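Local structure of uroporphyrinogen III cosynthase (HemD) (Helicobacter pylori, 3P9Z) at residues A[24-29]-A[140-145]. The protein probably catalyses the cyclisation of the linear tetrapyrrole hydroxymethylbilane to uroporphyrinogen III, a step of porphyrin and haem biosynthesis. Sequence-based numbering, arbitrary orientation.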
loop_
_atom_site.group_PDB
_atom_site.type_symbol
_atom_site.label_atom_id
_atom_site.label_comp_id
_atom_site.label_asym_id
_atom_site.label_seq_id
_atom_site.Cartn_x
_atom_site.Cartn_y
_atom_site.Cartn_z
ATOM N N ASN A 24 -0.456 -2.382 -11.259
ATOM C CA ASN A 24 -0.360 -3.455 -10.269
ATOM C C ASN A 24 -1.762 -3.861 -9.888
ATOM O O ASN A 24 -2.705 -3.106 -10.124
ATOM C CB ASN A 24 0.375 -2.948 -9.029
ATOM C CG ASN A 24 1.807 -2.619 -9.315
ATOM O OD1 ASN A 24 2.200 -1.447 -9.330
ATOM N ND2 ASN A 24 2.596 -3.642 -9.589
ATOM N N GLU A 25 -1.895 -5.035 -9.290
ATOM C CA GLU A 25 -3.180 -5.494 -8.785
ATOM C C GLU A 25 -2.983 -6.325 -7.515
ATOM O O GLU A 25 -1.936 -6.920 -7.299
ATOM C CB GLU A 25 -3.986 -6.248 -9.865
ATOM C CG GLU A 25 -3.412 -7.603 -10.271
ATOM C CD GLU A 25 -4.006 -8.156 -11.571
ATOM O OE1 GLU A 25 -5.134 -7.759 -11.950
ATOM O OE2 GLU A 25 -3.340 -9.002 -12.217
ATOM N N PHE A 26 -3.992 -6.312 -6.664
ATOM C CA PHE A 26 -3.943 -7.022 -5.402
ATOM C C PHE A 26 -4.552 -8.385 -5.550
ATOM O O PHE A 26 -5.601 -8.550 -6.155
ATOM C CB PHE A 26 -4.617 -6.208 -4.291
ATOM C CG PHE A 26 -3.817 -5.018 -3.876
ATOM C CD1 PHE A 26 -2.693 -5.170 -3.079
ATOM C CD2 PHE A 26 -4.148 -3.748 -4.335
ATOM C CE1 PHE A 26 -1.917 -4.060 -2.714
ATOM C CE2 PHE A 26 -3.384 -2.642 -3.979
ATOM C CZ PHE A 26 -2.269 -2.799 -3.167
ATOM N N CYS A 27 -3.834 -9.371 -5.054
ATOM C CA CYS A 27 -4.337 -10.732 -5.056
ATOM C C CYS A 27 -4.585 -11.165 -3.613
ATOM O O CYS A 27 -3.770 -10.938 -2.725
ATOM C CB CYS A 27 -3.388 -11.665 -5.809
ATOM S SG CYS A 27 -3.145 -11.166 -7.551
ATOM N N TYR A 28 -5.754 -11.752 -3.386
ATOM C CA TYR A 28 -6.190 -12.118 -2.038
ATOM C C TYR A 28 -6.037 -13.601 -1.745
ATOM O O TYR A 28 -6.332 -14.434 -2.607
ATOM C CB TYR A 28 -7.635 -11.704 -1.814
ATOM C CG TYR A 28 -7.884 -10.219 -1.837
ATOM C CD1 TYR A 28 -6.870 -9.300 -1.543
ATOM C CD2 TYR A 28 -9.151 -9.731 -2.108
ATOM C CE1 TYR A 28 -7.122 -7.923 -1.550
ATOM C CE2 TYR A 28 -9.412 -8.369 -2.110
ATOM C CZ TYR A 28 -8.401 -7.478 -1.830
ATOM O OH TYR A 28 -8.692 -6.141 -1.846
ATOM N N TYR A 29 -5.555 -13.909 -0.537
ATOM C CA TYR A 29 -5.374 -15.279 -0.068
ATOM C C TYR A 29 -6.213 -15.517 1.183
ATOM O O TYR A 29 -6.141 -14.746 2.143
ATOM C CB TYR A 29 -3.904 -15.575 0.240
ATOM C CG TYR A 29 -2.963 -15.244 -0.887
ATOM C CD1 TYR A 29 -2.949 -16.007 -2.059
ATOM C CD2 TYR A 29 -2.095 -14.167 -0.794
ATOM C CE1 TYR A 29 -2.086 -15.699 -3.102
ATOM C CE2 TYR A 29 -1.226 -13.854 -1.829
ATOM C CZ TYR A 29 -1.225 -14.621 -2.974
ATOM O OH TYR A 29 -0.368 -14.301 -4.003
ATOM N N VAL A 140 0.060 -14.202 5.624
ATOM C CA VAL A 140 0.001 -13.514 4.349
ATOM C C VAL A 140 -1.434 -13.569 3.785
ATOM O O VAL A 140 -1.939 -14.636 3.435
ATOM C CB VAL A 140 0.983 -14.195 3.359
ATOM C CG1 VAL A 140 0.810 -13.651 1.931
ATOM C CG2 VAL A 140 2.450 -14.034 3.856
ATOM N N VAL A 141 -2.096 -12.423 3.681
ATOM C CA VAL A 141 -3.464 -12.425 3.148
ATOM C C VAL A 141 -3.590 -11.681 1.822
ATOM O O VAL A 141 -4.662 -11.666 1.205
ATOM C CB VAL A 141 -4.504 -11.914 4.189
ATOM C CG1 VAL A 141 -4.493 -12.835 5.456
ATOM C CG2 VAL A 141 -4.244 -10.472 4.561
ATOM N N TYR A 142 -2.504 -11.055 1.376
ATOM C CA TYR A 142 -2.537 -10.407 0.062
ATOM C C TYR A 142 -1.153 -10.228 -0.534
ATOM O O TYR A 142 -0.145 -10.310 0.171
ATOM C CB TYR A 142 -3.309 -9.065 0.090
ATOM C CG TYR A 142 -2.509 -7.912 0.644
ATOM C CD1 TYR A 142 -2.436 -7.698 2.017
ATOM C CD2 TYR A 142 -1.804 -7.043 -0.198
ATOM C CE1 TYR A 142 -1.697 -6.658 2.552
ATOM C CE2 TYR A 142 -1.041 -5.977 0.342
ATOM C CZ TYR A 142 -1.012 -5.801 1.718
ATOM O OH TYR A 142 -0.285 -4.785 2.289
ATOM N N GLU A 143 -1.139 -9.991 -1.848
ATOM C CA GLU A 143 0.072 -9.677 -2.579
ATOM C C GLU A 143 -0.234 -8.587 -3.601
ATOM O O GLU A 143 -1.290 -8.603 -4.252
ATOM C CB GLU A 143 0.609 -10.924 -3.273
ATOM C CG GLU A 143 1.995 -10.740 -3.852
ATOM C CD GLU A 143 2.507 -11.966 -4.592
ATOM O OE1 GLU A 143 1.749 -12.945 -4.757
ATOM O OE2 GLU A 143 3.684 -11.945 -5.011
ATOM N N ASN A 144 0.676 -7.623 -3.706
ATOM C CA ASN A 144 0.580 -6.566 -4.697
ATOM C C ASN A 144 1.437 -7.008 -5.867
ATOM O O ASN A 144 2.660 -7.108 -5.749
ATOM C CB ASN A 144 1.059 -5.227 -4.119
ATOM C CG ASN A 144 0.924 -4.077 -5.111
ATOM O OD1 ASN A 144 0.026 -4.062 -5.959
ATOM N ND2 ASN A 144 1.820 -3.095 -4.996
ATOM N N LYS A 145 0.781 -7.292 -6.984
ATOM C CA LYS A 145 1.384 -8.015 -8.092
ATOM C C LYS A 145 1.306 -7.216 -9.400
ATOM O O LYS A 145 0.302 -6.545 -9.666
ATOM C CB LYS A 145 0.591 -9.312 -8.280
ATOM C CG LYS A 145 1.387 -10.487 -8.751
ATOM C CD LYS A 145 0.583 -11.769 -8.530
ATOM C CE LYS A 145 1.228 -12.958 -9.229
ATOM N NZ LYS A 145 0.958 -12.912 -10.696
#
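Residues E25 to Y28 pair with Y142 to K145 as an antiparallel two-stranded ladder, part of the linker that joins the two lobes of the uroporphyrinogen-III synthase fold. E25–K145 and C27–E143 are hydrogen-bonded pairs; C27 N reaches E143 O at 2.8 Å, nearly straight, and E143 N returns to C27 O. Beyond the last bridge, Y29 N still bonds V141 O (3.0 Å), but from well above the carbonyl plane. On the face bearing C27 and E143, the Y29 ring leans across the neighbouring strand, and its OH donates to the anti lone pair of E143 OE1, 2.6 Å away. E143 is fully extended, CG opposite its backbone N (chi1 -170°), and E143 CB lies at the edge of the Y29 ring. The other face carries F26, Y142 and N144. F26 CD1 lies 3.5 Å from Y142 CD2, the rings inclined at 60°. The N144 amide stacks nearly parallel to the F26 ring (planes 22° apart), its OD1 over one face and offset toward the rim. At one end N24 and N144 touch helix 170-179; toward the other, F26 and Y28 meet helix 46-55, while backbone hydrogen bonds join V141 to R117 of strand 112-118 and Y142 to K119 just beyond it.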